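Local coordinates for protein glutathione S-transferase (Acinetobacter baumannii, PDB 4MP4) that probably conjugates glutathione to electrophilic compounds, as expected of a dimeric glutathione S-transferase with a thioredoxin-like N-terminal domain and a helical C-terminal domain, at residues Y20-F25 with P199-W204; R102-W107 with S164-E169; V113-E118 with A171-R176; V147-L152 with A183-L188. All coordinates share one frame; numbering follows the deposited sequence.

Interactions 1, 2 and 3 are buried, whereas interaction 4, about 17 Å from the centre of the chain, is only partly so. Interaction 1 joins the N-terminal to the C-terminal domain through three aromatic rings, with no hydrogen bond between its segments. The other three lie within the helical C-terminal domain. Interactions 2 and 3 both use helix 165-178: the first pairs an amide with a carboxylate beside aliphatic packing, the second lays an arginine over another arginine's chain. Interaction 4, farther out, sets polar bonds and a water beside the packing of two buried leucines. It touches interaction 2 where Ile-104 meets Leu-151 and Val-147, and interaction 1 touches interaction 2 through Thr-23 and Glu-169.

Interaction 1: Y20-F25 with P199-W204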
loop_
_atom_site.group_PDB
_atom_site.type_symbol
_atom_site.label_atom_id
_atom_site.label_comp_id
_atom_site.label_asym_id
_atom_site.label_seq_id
_atom_site.Cartn_x
_atom_site.Cartn_y
_atom_site.Cartn_z
ATOM N N TYR A 20 -6.422 5.117 -8.756
ATOM C CA TYR A 20 -6.734 5.248 -7.328
ATOM C C TYR A 20 -7.826 6.283 -7.062
ATOM O O TYR A 20 -8.632 6.095 -6.161
ATOM C CB TYR A 20 -5.456 5.503 -6.513
ATOM C CG TYR A 20 -4.363 4.603 -7.016
ATOM C CD1 TYR A 20 -4.455 3.221 -6.868
ATOM C CD2 TYR A 20 -3.281 5.122 -7.710
ATOM C CE1 TYR A 20 -3.483 2.387 -7.379
ATOM C CE2 TYR A 20 -2.304 4.296 -8.225
ATOM C CZ TYR A 20 -2.408 2.933 -8.057
ATOM O OH TYR A 20 -1.442 2.120 -8.584
ATOM N N ALA A 21 -7.865 7.351 -7.863
ATOM C CA ALA A 21 -8.975 8.304 -7.805
ATOM C C ALA A 21 -10.241 7.575 -8.209
ATOM O O ALA A 21 -11.286 7.724 -7.571
ATOM C CB ALA A 21 -8.745 9.498 -8.734
ATOM N N PHE A 22 -10.141 6.800 -9.288
ATOM C CA PHE A 22 -11.242 5.949 -9.716
ATOM C C PHE A 22 -11.784 5.116 -8.542
ATOM O O PHE A 22 -12.986 5.088 -8.277
ATOM C CB PHE A 22 -10.782 5.058 -10.871
ATOM C CG PHE A 22 -11.625 3.830 -11.085
ATOM C CD1 PHE A 22 -12.854 3.918 -11.720
ATOM C CD2 PHE A 22 -11.178 2.584 -10.673
ATOM C CE1 PHE A 22 -13.625 2.781 -11.943
ATOM C CE2 PHE A 22 -11.949 1.446 -10.881
ATOM C CZ PHE A 22 -13.172 1.543 -11.525
ATOM N N THR A 23 -10.876 4.486 -7.818
ATOM C CA THR A 23 -11.218 3.574 -6.731
ATOM C C THR A 23 -11.953 4.243 -5.551
ATOM O O THR A 23 -12.902 3.677 -4.986
ATOM C CB THR A 23 -9.940 2.892 -6.245
ATOM O OG1 THR A 23 -9.372 2.152 -7.336
ATOM C CG2 THR A 23 -10.219 1.970 -5.086
ATOM N N VAL A 24 -11.525 5.450 -5.194
ATOM C CA VAL A 24 -12.199 6.219 -4.145
ATOM C C VAL A 24 -13.574 6.745 -4.580
ATOM O O VAL A 24 -14.534 6.718 -3.802
ATOM C CB VAL A 24 -11.325 7.383 -3.646
ATOM C CG1 VAL A 24 -12.074 8.217 -2.612
ATOM C CG2 VAL A 24 -10.017 6.843 -3.075
ATOM N N PHE A 25 -13.663 7.222 -5.818
ATOM C CA PHE A 25 -14.937 7.648 -6.398
ATOM C C PHE A 25 -15.940 6.511 -6.319
ATOM O O PHE A 25 -17.107 6.725 -5.924
ATOM C CB PHE A 25 -14.733 8.056 -7.858
ATOM C CG PHE A 25 -16.010 8.342 -8.618
ATOM C CD1 PHE A 25 -16.694 7.325 -9.273
ATOM C CD2 PHE A 25 -16.484 9.638 -8.735
ATOM C CE1 PHE A 25 -17.860 7.590 -9.984
ATOM C CE2 PHE A 25 -17.642 9.909 -9.450
ATOM C CZ PHE A 25 -18.325 8.881 -10.085
ATOM N N PRO A 199 -22.801 -0.041 -11.860
ATOM C CA PRO A 199 -23.255 1.347 -11.990
ATOM C C PRO A 199 -22.275 2.404 -11.473
ATOM O O PRO A 199 -22.121 3.439 -12.131
ATOM C CB PRO A 199 -24.564 1.369 -11.176
ATOM C CG PRO A 199 -25.079 -0.009 -11.306
ATOM C CD PRO A 199 -23.866 -0.908 -11.317
ATOM N N SER A 200 -21.643 2.163 -10.328
ATOM C CA SER A 200 -20.688 3.111 -9.773
ATOM C C SER A 200 -19.533 3.320 -10.743
ATOM O O SER A 200 -18.996 4.426 -10.866
ATOM C CB SER A 200 -20.137 2.587 -8.448
ATOM O OG SER A 200 -19.568 1.303 -8.633
ATOM N N VAL A 201 -19.153 2.248 -11.429
ATOM C CA VAL A 201 -18.061 2.292 -12.379
ATOM C C VAL A 201 -18.552 3.028 -13.621
ATOM O O VAL A 201 -17.909 3.933 -14.139
ATOM C CB VAL A 201 -17.548 0.858 -12.713
ATOM C CG1 VAL A 201 -16.525 0.891 -13.868
ATOM C CG2 VAL A 201 -16.938 0.212 -11.473
ATOM N N GLN A 202 -19.725 2.640 -14.075
ATOM C CA GLN A 202 -20.367 3.280 -15.209
ATOM C C GLN A 202 -20.460 4.795 -14.969
ATOM O O GLN A 202 -20.277 5.586 -15.885
ATOM C CB GLN A 202 -21.736 2.629 -15.400
ATOM C CG GLN A 202 -22.203 2.388 -16.833
ATOM C CD GLN A 202 -21.190 1.715 -17.743
ATOM O OE1 GLN A 202 -21.030 2.134 -18.883
ATOM N NE2 GLN A 202 -20.520 0.671 -17.260
ATOM N N LYS A 203 -20.693 5.203 -13.723
ATOM C CA LYS A 203 -20.799 6.638 -13.402
ATOM C C LYS A 203 -19.458 7.374 -13.537
ATOM O O LYS A 203 -19.430 8.526 -13.965
ATOM C CB LYS A 203 -21.436 6.873 -12.020
ATOM C CG LYS A 203 -22.966 6.834 -12.047
ATOM C CD LYS A 203 -23.617 6.665 -10.662
ATOM C CE LYS A 203 -23.730 7.979 -9.890
ATOM N NZ LYS A 203 -24.540 9.044 -10.582
ATOM N N TRP A 204 -18.368 6.698 -13.170
ATOM C CA TRP A 204 -17.016 7.184 -13.454
ATOM C C TRP A 204 -16.799 7.413 -14.956
ATOM O O TRP A 204 -16.374 8.498 -15.369
ATOM C CB TRP A 204 -15.954 6.200 -12.921
ATOM C CG TRP A 204 -14.508 6.660 -13.086
ATOM C CD1 TRP A 204 -13.571 6.143 -13.937
ATOM C CD2 TRP A 204 -13.845 7.714 -12.368
ATOM N NE1 TRP A 204 -12.369 6.795 -13.787
ATOM C CE2 TRP A 204 -12.508 7.770 -12.832
ATOM C CE3 TRP A 204 -14.251 8.616 -11.374
ATOM C CZ2 TRP A 204 -11.573 8.689 -12.347
ATOM C CZ3 TRP A 204 -13.324 9.539 -10.890
ATOM C CH2 TRP A 204 -11.995 9.565 -11.379
#
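Two residues meet the backbone oxygen Ser-200 O: Trp-204 N donates to it within the helix at 3.3 Å, and from the other segment Phe-25 brings its ring edge, with CE1 3.5 Å from Ser-200 O. That approach of a ring edge to an oxygen is minor, because the contact is carried by the indole of Trp-204. Its CG lies anti to the backbone N (chi1 -176°), which sends the ring across to helix 19-30, where Phe-22 covers one face and Phe-25 meets it obliquely near the benzo edge. Phe-22 meets it edge-to-face: Phe-22 CD1 lies 3.2 Å from Trp-204 CD1, over the five-membered ring, and the planes stand 66° apart. Further along the same indole, Phe-22 CA sits over the six-membered ring, 3.8 Å from its centroid, in a CH-pi contact. The Phe-25 plane is turned 58° from the indole, and Trp-204 CE3 comes over one face of its ring, 3.3 Å from Phe-25 CG. Farther round the Phe-22 ring edge, Val-201 CG1 lies 4.0 Å from Phe-22 CE1. Ser-200 turns its hydroxyl to Glu-30, and Phe-16 gives Trp-204 another ring neighbour. With no hydrogen bond running between the two segments, the thioredoxin-like domain and the last helix are held here by an aromatic cluster, and ring shape and dispersion set how they fit.

Interaction 2: R102-W107 with S164-E169; sequences RQIQAW and SIVDAE
Gln-105 and Val-166 bring the two backbones to 6.2 Å between CA atoms, on helical segments whose N-to-C directions differ by only 27° and whose axes are 10.0 Å apart. Val-166 points at the gap, and its CG1 rests 3.8 Å from Ile-104 CG2, the two side chains crossing at about a right angle. Next to this apolar patch, Gln-105 reaches out fully extended, with CG anti to the backbone N (chi1 -173°), and its NE2 donates to Glu-169 OE2. The modelled 2.5 Å between these atoms is very short, so the exact length is doubtful. Amide and carboxylate planes are turned 47° from each other, and Tyr-91 OH is a second partner of Gln-105 NE2. At the start of 164-169, Ser-164 N donates to Asp-167 OD2 at 2.9 Å, as in the Ser/Thr-x-x-Asp motif glutathione transferases carry here. Helix 135-151 covers Ile-104, helix 74-84 lies against Gln-105 and Glu-169, and helix 19-30 touches Ile-165 and Glu-169.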
loop_
_atom_site.group_PDB
_atom_site.type_symbol
_atom_site.label_atom_id
_atom_site.label_comp_id
_atom_site.label_asym_id
_atom_site.label_seq_id
_atom_site.Cartn_x
_atom_site.Cartn_y
_atom_site.Cartn_z
ATOM N N ARG A 102 -7.707 -6.954 1.753
ATOM C CA ARG A 102 -6.636 -5.971 1.946
ATOM C C ARG A 102 -5.332 -6.437 1.322
ATOM O O ARG A 102 -4.552 -5.637 0.824
ATOM C CB ARG A 102 -6.427 -5.669 3.430
ATOM C CG ARG A 102 -7.544 -4.823 4.042
ATOM C CD ARG A 102 -7.209 -4.416 5.463
ATOM N NE ARG A 102 -8.294 -3.658 6.073
ATOM C CZ ARG A 102 -8.958 -4.034 7.160
ATOM N NH1 ARG A 102 -8.637 -5.155 7.790
ATOM N NH2 ARG A 102 -9.928 -3.274 7.634
ATOM N N GLN A 103 -5.101 -7.744 1.334
ATOM C CA GLN A 103 -3.884 -8.284 0.751
ATOM C C GLN A 103 -3.832 -8.123 -0.778
ATOM O O GLN A 103 -2.821 -7.668 -1.335
ATOM C CB GLN A 103 -3.707 -9.735 1.160
ATOM C CG GLN A 103 -2.748 -10.527 0.300
ATOM C CD GLN A 103 -2.869 -12.016 0.586
ATOM O OE1 GLN A 103 -3.142 -12.411 1.710
ATOM N NE2 GLN A 103 -2.690 -12.839 -0.429
ATOM N N ILE A 104 -4.921 -8.503 -1.441
ATOM C CA ILE A 104 -5.038 -8.358 -2.889
ATOM C C ILE A 104 -4.933 -6.888 -3.312
ATOM O O ILE A 104 -4.204 -6.552 -4.255
ATOM C CB ILE A 104 -6.343 -9.012 -3.424
ATOM C CG1 ILE A 104 -6.380 -10.485 -3.025
ATOM C CG2 ILE A 104 -6.437 -8.869 -4.922
ATOM C CD1 ILE A 104 -5.049 -11.266 -3.359
ATOM N N GLN A 105 -5.638 -6.021 -2.591
ATOM C CA GLN A 105 -5.521 -4.572 -2.752
ATOM C C GLN A 105 -4.075 -4.043 -2.596
ATOM O O GLN A 105 -3.636 -3.193 -3.376
ATOM C CB GLN A 105 -6.437 -3.864 -1.754
ATOM C CG GLN A 105 -6.517 -2.372 -1.938
ATOM C CD GLN A 105 -7.484 -1.728 -0.962
ATOM O OE1 GLN A 105 -7.205 -1.631 0.232
ATOM N NE2 GLN A 105 -8.626 -1.289 -1.464
ATOM N N ALA A 106 -3.345 -4.524 -1.596
ATOM C CA ALA A 106 -2.002 -4.023 -1.382
ATOM C C ALA A 106 -1.110 -4.481 -2.527
ATOM O O ALA A 106 -0.280 -3.728 -3.062
ATOM C CB ALA A 106 -1.460 -4.468 -0.036
ATOM N N TRP A 107 -1.343 -5.717 -2.930
ATOM C CA TRP A 107 -0.589 -6.368 -3.978
ATOM C C TRP A 107 -0.786 -5.695 -5.341
ATOM O O TRP A 107 0.189 -5.418 -6.053
ATOM C CB TRP A 107 -0.990 -7.839 -4.008
ATOM C CG TRP A 107 -0.427 -8.569 -5.140
ATOM C CD1 TRP A 107 0.890 -8.869 -5.361
ATOM C CD2 TRP A 107 -1.159 -9.113 -6.241
ATOM N NE1 TRP A 107 1.017 -9.579 -6.539
ATOM C CE2 TRP A 107 -0.221 -9.734 -7.091
ATOM C CE3 TRP A 107 -2.507 -9.119 -6.585
ATOM C CZ2 TRP A 107 -0.610 -10.366 -8.265
ATOM C CZ3 TRP A 107 -2.884 -9.741 -7.751
ATOM C CH2 TRP A 107 -1.936 -10.355 -8.579
ATOM N N SER A 164 -17.067 -6.319 -3.539
ATOM C CA SER A 164 -16.249 -5.441 -2.707
ATOM C C SER A 164 -15.420 -4.528 -3.592
ATOM O O SER A 164 -15.261 -4.788 -4.790
ATOM C CB SER A 164 -15.330 -6.239 -1.789
ATOM O OG SER A 164 -14.579 -7.174 -2.524
ATOM N N ILE A 165 -14.881 -3.463 -3.008
ATOM C CA ILE A 165 -14.121 -2.477 -3.785
ATOM C C ILE A 165 -12.958 -3.152 -4.554
ATOM O O ILE A 165 -12.470 -2.623 -5.563
ATOM C CB ILE A 165 -13.614 -1.326 -2.868
ATOM C CG1 ILE A 165 -13.115 -0.122 -3.672
ATOM C CG2 ILE A 165 -12.558 -1.823 -1.919
ATOM C CD1 ILE A 165 -14.181 0.529 -4.525
ATOM N N VAL A 166 -12.546 -4.336 -4.102
ATOM C CA VAL A 166 -11.416 -5.018 -4.708
ATOM C C VAL A 166 -11.828 -5.613 -6.060
ATOM O O VAL A 166 -10.980 -5.828 -6.944
ATOM C CB VAL A 166 -10.789 -6.093 -3.764
ATOM C CG1 VAL A 166 -9.530 -6.672 -4.380
ATOM C CG2 VAL A 166 -10.441 -5.492 -2.425
ATOM N N ASP A 167 -13.130 -5.863 -6.239
ATOM C CA ASP A 167 -13.596 -6.298 -7.559
ATOM C C ASP A 167 -13.311 -5.200 -8.580
ATOM O O ASP A 167 -12.828 -5.470 -9.697
ATOM C CB ASP A 167 -15.081 -6.684 -7.574
ATOM C CG ASP A 167 -15.369 -7.965 -6.778
ATOM O OD1 ASP A 167 -14.935 -9.073 -7.221
ATOM O OD2 ASP A 167 -16.044 -7.855 -5.712
ATOM N N ALA A 168 -13.566 -3.958 -8.177
ATOM C CA ALA A 168 -13.380 -2.829 -9.076
ATOM C C ALA A 168 -11.883 -2.622 -9.370
ATOM O O ALA A 168 -11.503 -2.248 -10.490
ATOM C CB ALA A 168 -14.026 -1.565 -8.504
ATOM N N GLU A 169 -11.044 -2.902 -8.376
ATOM C CA GLU A 169 -9.600 -2.706 -8.511
ATOM C C GLU A 169 -8.981 -3.779 -9.413
ATOM O O GLU A 169 -8.095 -3.487 -10.218
ATOM C CB GLU A 169 -8.908 -2.704 -7.142
ATOM C CG GLU A 169 -9.357 -1.602 -6.192
ATOM C CD GLU A 169 -8.916 -1.854 -4.735
ATOM O OE1 GLU A 169 -8.492 -2.983 -4.432
ATOM O OE2 GLU A 169 -8.994 -0.932 -3.896
#

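Interaction 3: V113-E118 with A171-R176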
loop_
_atom_site.group_PDB
_atom_site.type_symbol
_atom_site.label_atom_id
_atom_site.label_comp_id
_atom_site.label_asym_id
_atom_site.label_seq_id
_atom_site.Cartn_x
_atom_site.Cartn_y
_atom_site.Cartn_z
ATOM N N VAL A 113 4.566 -4.160 -11.087
ATOM C CA VAL A 113 5.181 -2.915 -11.547
ATOM C C VAL A 113 5.341 -2.855 -13.068
ATOM O O VAL A 113 5.031 -1.835 -13.692
ATOM C CB VAL A 113 6.577 -2.674 -10.866
ATOM C CG1 VAL A 113 7.184 -1.336 -11.285
ATOM C CG2 VAL A 113 6.463 -2.731 -9.354
ATOM N N ALA A 114 5.820 -3.937 -13.670
ATOM C CA ALA A 114 6.021 -3.934 -15.118
ATOM C C ALA A 114 4.706 -3.709 -15.874
ATOM O O ALA A 114 4.652 -2.948 -16.855
ATOM C CB ALA A 114 6.696 -5.210 -15.566
ATOM N N LEU A 115 3.649 -4.357 -15.390
ATOM C CA LEU A 115 2.322 -4.266 -15.994
ATOM C C LEU A 115 1.746 -2.850 -15.950
ATOM O O LEU A 115 1.275 -2.321 -16.972
ATOM C CB LEU A 115 1.372 -5.241 -15.304
ATOM C CG LEU A 115 -0.056 -5.321 -15.827
ATOM C CD1 LEU A 115 -0.044 -5.580 -17.327
ATOM C CD2 LEU A 115 -0.833 -6.402 -15.071
ATOM N N ARG A 116 1.786 -2.239 -14.769
ATOM C CA ARG A 116 1.318 -0.863 -14.607
ATOM C C ARG A 116 2.126 0.105 -15.470
ATOM O O ARG A 116 1.574 1.010 -16.083
ATOM C CB ARG A 116 1.345 -0.446 -13.137
ATOM C CG ARG A 116 0.264 -1.125 -12.304
ATOM C CD ARG A 116 0.264 -0.649 -10.853
ATOM N NE ARG A 116 1.363 -1.227 -10.085
ATOM C CZ ARG A 116 2.254 -0.519 -9.392
ATOM N NH1 ARG A 116 3.218 -1.141 -8.734
ATOM N NH2 ARG A 116 2.186 0.809 -9.350
ATOM N N THR A 117 3.432 -0.104 -15.531
ATOM C CA THR A 117 4.304 0.753 -16.325
ATOM C C THR A 117 4.057 0.592 -17.834
ATOM O O THR A 117 4.007 1.574 -18.557
ATOM C CB THR A 117 5.783 0.449 -16.023
ATOM O OG1 THR A 117 6.040 0.677 -14.639
ATOM C CG2 THR A 117 6.690 1.331 -16.833
ATOM N N GLU A 118 3.891 -0.644 -18.295
ATOM C CA GLU A 118 3.834 -0.931 -19.728
ATOM C C GLU A 118 2.411 -0.855 -20.266
ATOM O O GLU A 118 2.192 -0.864 -21.479
ATOM C CB GLU A 118 4.457 -2.316 -20.024
ATOM C CG GLU A 118 5.979 -2.382 -19.736
ATOM C CD GLU A 118 6.588 -3.783 -19.854
ATOM O OE1 GLU A 118 6.196 -4.560 -20.749
ATOM O OE2 GLU A 118 7.473 -4.109 -19.038
ATOM N N ALA A 171 -10.653 -5.661 -11.722
ATOM C CA ALA A 171 -11.161 -5.429 -13.072
ATOM C C ALA A 171 -10.348 -4.368 -13.808
ATOM O O ALA A 171 -9.993 -4.562 -14.964
ATOM C CB ALA A 171 -12.638 -5.053 -13.060
ATOM N N LEU A 172 -10.061 -3.249 -13.145
ATOM C CA LEU A 172 -9.302 -2.189 -13.803
ATOM C C LEU A 172 -7.934 -2.730 -14.215
ATOM O O LEU A 172 -7.466 -2.480 -15.323
ATOM C CB LEU A 172 -9.186 -0.927 -12.937
ATOM C CG LEU A 172 -8.358 0.185 -13.600
ATOM C CD1 LEU A 172 -8.892 1.571 -13.216
ATOM C CD2 LEU A 172 -6.807 0.055 -13.316
ATOM N N MET A 173 -7.310 -3.482 -13.317
ATOM C CA MET A 173 -6.016 -4.104 -13.593
ATOM C C MET A 173 -6.105 -4.996 -14.808
ATOM O O MET A 173 -5.256 -4.916 -15.695
ATOM C CB MET A 173 -5.524 -4.910 -12.390
ATOM C CG MET A 173 -4.077 -5.333 -12.497
ATOM S SD MET A 173 -2.867 -3.977 -12.630
ATOM C CE MET A 173 -2.604 -3.512 -10.928
ATOM N N LEU A 174 -7.132 -5.838 -14.857
ATOM C CA LEU A 174 -7.314 -6.728 -16.003
ATOM C C LEU A 174 -7.600 -5.949 -17.297
ATOM O O LEU A 174 -7.169 -6.347 -18.381
ATOM C CB LEU A 174 -8.419 -7.751 -15.726
ATOM C CG LEU A 174 -8.116 -8.873 -14.731
ATOM C CD1 LEU A 174 -9.402 -9.569 -14.304
ATOM C CD2 LEU A 174 -7.184 -9.867 -15.367
ATOM N N GLN A 175 -8.304 -4.826 -17.161
ATOM C CA GLN A 175 -8.685 -3.998 -18.287
ATOM C C GLN A 175 -7.472 -3.385 -18.975
ATOM O O GLN A 175 -7.513 -3.111 -20.174
ATOM C CB GLN A 175 -9.676 -2.911 -17.855
ATOM C CG GLN A 175 -11.151 -3.382 -17.794
ATOM C CD GLN A 175 -11.775 -3.590 -19.178
ATOM O OE1 GLN A 175 -11.207 -4.261 -20.038
ATOM N NE2 GLN A 175 -12.940 -3.004 -19.393
ATOM N N ARG A 176 -6.397 -3.190 -18.219
ATOM C CA ARG A 176 -5.143 -2.689 -18.774
ATOM C C ARG A 176 -4.674 -3.630 -19.868
ATOM O O ARG A 176 -4.072 -3.217 -20.853
ATOM C CB ARG A 176 -4.052 -2.579 -17.686
ATOM C CG ARG A 176 -4.435 -1.704 -16.524
ATOM C CD ARG A 176 -3.419 -1.752 -15.374
ATOM N NE ARG A 176 -2.532 -0.613 -15.512
ATOM C CZ ARG A 176 -2.439 0.382 -14.648
ATOM N NH1 ARG A 176 -3.134 0.359 -13.531
ATOM N NH2 ARG A 176 -1.615 1.381 -14.902
#
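In the helical C-terminal domain, the short helix 113-118 crosses helix 165-178 at 64°, and Leu-115 and Arg-116 meet Met-173 and Arg-176 there. Leu-115 CD2 touches the sulfur Met-173 SD at 4.0 Å. The methionine chain turns at its second torsion (chi2 60°), bringing its methyl CE to the aliphatic part of Arg-116, 4.0 Å from CG. That same CG sits over the centre of one face of the Arg-176 guanidinium, 3.8 Å above the plane. Arg-176 NH2 also gives a weak hydrogen bond to Arg-116 O, 3.4 Å long and bent to 130°, while Arg-176 NE donates to Arg-119 O. The two like charges stay apart, with 5.9 Å from Arg-116 NE to Arg-176 NH1, and Arg-116 NH1 donates to Asp-111 O. Leu-144 of helix 135-151 packs on both Leu-115 and Met-173. A steeply crossed helix pair, closed by aliphatic chains and an arginine bonded to backbone oxygens, belongs to the all-helical bundle of the glutathione transferase C-terminal domain.

Interaction 4: V147-L152 with A183-L188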
loop_
_atom_site.group_PDB
_atom_site.type_symbol
_atom_site.label_atom_id
_atom_site.label_comp_id
_atom_site.label_asym_id
_atom_site.label_seq_id
_atom_site.Cartn_x
_atom_site.Cartn_y
_atom_site.Cartn_z
ATOM N N VAL A 147 -3.291 -15.511 -9.834
ATOM C CA VAL A 147 -3.994 -15.064 -8.633
ATOM C C VAL A 147 -5.501 -14.863 -8.824
ATOM O O VAL A 147 -6.298 -15.297 -8.001
ATOM C CB VAL A 147 -3.356 -13.772 -8.073
ATOM C CG1 VAL A 147 -4.133 -13.262 -6.848
ATOM C CG2 VAL A 147 -1.885 -14.018 -7.725
ATOM N N ALA A 148 -5.895 -14.207 -9.906
ATOM C CA ALA A 148 -7.313 -13.971 -10.146
ATOM C C ALA A 148 -8.071 -15.265 -10.469
ATOM O O ALA A 148 -9.209 -15.446 -10.039
ATOM C CB ALA A 148 -7.516 -12.941 -11.247
ATOM N N GLU A 149 -7.451 -16.177 -11.206
ATOM C CA GLU A 149 -8.131 -17.443 -11.484
ATOM C C GLU A 149 -8.265 -18.324 -10.231
ATOM O O GLU A 149 -9.268 -19.012 -10.057
ATOM C CB GLU A 149 -7.484 -18.189 -12.651
ATOM C CG GLU A 149 -8.437 -18.378 -13.831
ATOM C CD GLU A 149 -7.800 -18.032 -15.171
ATOM O OE1 GLU A 149 -8.548 -17.900 -16.167
ATOM O OE2 GLU A 149 -6.555 -17.892 -15.230
ATOM N N LYS A 150 -7.272 -18.272 -9.352
ATOM C CA LYS A 150 -7.354 -18.954 -8.067
ATOM C C LYS A 150 -8.472 -18.396 -7.174
ATOM O O LYS A 150 -9.303 -19.142 -6.652
ATOM C CB LYS A 150 -6.015 -18.864 -7.339
ATOM C CG LYS A 150 -6.030 -19.505 -5.961
ATOM C CD LYS A 150 -6.543 -20.945 -6.014
ATOM C CE LYS A 150 -6.537 -21.579 -4.630
ATOM N NZ LYS A 150 -7.083 -20.639 -3.607
ATOM N N LEU A 151 -8.490 -17.079 -7.006
ATOM C CA LEU A 151 -9.503 -16.426 -6.188
ATOM C C LEU A 151 -10.895 -16.458 -6.819
ATOM O O LEU A 151 -11.893 -16.276 -6.133
ATOM C CB LEU A 151 -9.103 -14.981 -5.900
ATOM C CG LEU A 151 -7.921 -14.713 -4.963
ATOM C CD1 LEU A 151 -7.641 -13.228 -4.930
ATOM C CD2 LEU A 151 -8.186 -15.239 -3.558
ATOM N N LEU A 152 -10.971 -16.682 -8.125
ATOM C CA LEU A 152 -12.272 -16.711 -8.795
ATOM C C LEU A 152 -12.678 -18.104 -9.278
ATOM O O LEU A 152 -13.470 -18.242 -10.218
ATOM C CB LEU A 152 -12.296 -15.735 -9.975
ATOM C CG LEU A 152 -12.318 -14.251 -9.628
ATOM C CD1 LEU A 152 -12.167 -13.453 -10.913
ATOM C CD2 LEU A 152 -13.610 -13.872 -8.871
ATOM N N ALA A 183 -3.449 -10.911 -24.524
ATOM C CA ALA A 183 -4.157 -12.180 -24.385
ATOM C C ALA A 183 -4.678 -12.396 -22.971
ATOM O O ALA A 183 -3.904 -12.409 -22.010
ATOM C CB ALA A 183 -3.248 -13.340 -24.802
ATOM N N VAL A 184 -5.989 -12.577 -22.850
ATOM C CA VAL A 184 -6.618 -12.789 -21.553
ATOM C C VAL A 184 -7.653 -13.897 -21.656
ATOM O O VAL A 184 -8.385 -13.962 -22.628
ATOM C CB VAL A 184 -7.279 -11.481 -21.004
ATOM C CG1 VAL A 184 -7.978 -11.721 -19.635
ATOM C CG2 VAL A 184 -6.236 -10.370 -20.878
ATOM N N SER A 185 -7.714 -14.770 -20.657
ATOM C CA SER A 185 -8.649 -15.893 -20.697
ATOM C C SER A 185 -10.105 -15.415 -20.792
ATOM O O SER A 185 -10.449 -14.357 -20.265
ATOM C CB SER A 185 -8.466 -16.771 -19.462
ATOM O OG SER A 185 -9.205 -16.241 -18.374
ATOM N N GLU A 186 -10.944 -16.192 -21.474
ATOM C CA GLU A 186 -12.370 -15.897 -21.590
ATOM C C GLU A 186 -13.042 -15.688 -20.235
ATOM O O GLU A 186 -13.883 -14.801 -20.072
ATOM C CB GLU A 186 -13.100 -17.002 -22.363
ATOM C CG GLU A 186 -12.869 -16.980 -23.876
ATOM C CD GLU A 186 -13.297 -15.663 -24.530
ATOM O OE1 GLU A 186 -14.301 -15.068 -24.069
ATOM O OE2 GLU A 186 -12.620 -15.221 -25.493
ATOM N N ARG A 187 -12.659 -16.505 -19.264
ATOM C CA ARG A 187 -13.252 -16.454 -17.930
ATOM C C ARG A 187 -12.986 -15.108 -17.255
ATOM O O ARG A 187 -13.867 -14.556 -16.592
ATOM C CB ARG A 187 -12.723 -17.611 -17.077
ATOM C CG ARG A 187 -12.807 -17.390 -15.589
ATOM C CD ARG A 187 -14.158 -17.763 -15.082
ATOM N NE ARG A 187 -14.309 -17.453 -13.665
ATOM C CZ ARG A 187 -14.870 -16.342 -13.203
ATOM N NH1 ARG A 187 -15.328 -15.425 -14.052
ATOM N NH2 ARG A 187 -14.976 -16.147 -11.893
ATOM N N LEU A 188 -11.779 -14.577 -17.449
ATOM C CA LEU A 188 -11.388 -13.309 -16.839
ATOM C C LEU A 188 -11.926 -12.082 -17.574
ATOM O O LEU A 188 -12.131 -11.037 -16.957
ATOM C CB LEU A 188 -9.873 -13.219 -16.678
ATOM C CG LEU A 188 -9.309 -14.220 -15.672
ATOM C CD1 LEU A 188 -7.794 -14.166 -15.648
ATOM C CD2 LEU A 188 -9.905 -13.954 -14.284
HETATM O O HOH W 1 -11.670 -18.911 -12.190
#
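Leu-188 fills the tight side of this contact: its CD2 lies 4.0 Å from Ala-148 CB and 4.1 Å from Leu-152 CD1, so one methyl is shared by Ala-148 on the helix and Leu-152 just past its end. Its CD1 leans instead toward the Glu-149 carboxylate, where the packing gives way to a polar, partly exposed side. There Ser-185 OG donates to Glu-149 OE1 at 2.8 Å, meeting the oxygen on its syn side but 26° out of the carboxylate plane. A chi1 of 84° sets this hydroxyl between its own backbone N and carbonyl carbon, from where it also accepts from Leu-188 N at 3.2 Å, capping helix 186-196; Glu-149 thus probably helps to position the capping group. Arg-187 works at the other end. Its NH2 donates almost straight (165°) to Leu-152 O, 3.1 Å away, on a lone pair in the carbonyl plane and at the guanidinium edge, and NH2 also passes 3.3 Å from Leu-152 CB. A water on this side donates to Glu-149 O at 3.2 Å and reaches Leu-152 O and Arg-187 NE by weak bonds. Behind the apolar side, Leu-170 of helix 165-178 covers Ala-148 and Tyr-191 of helix 186-196 covers Leu-152, while Val-147 and Leu-151 face helix 95-110.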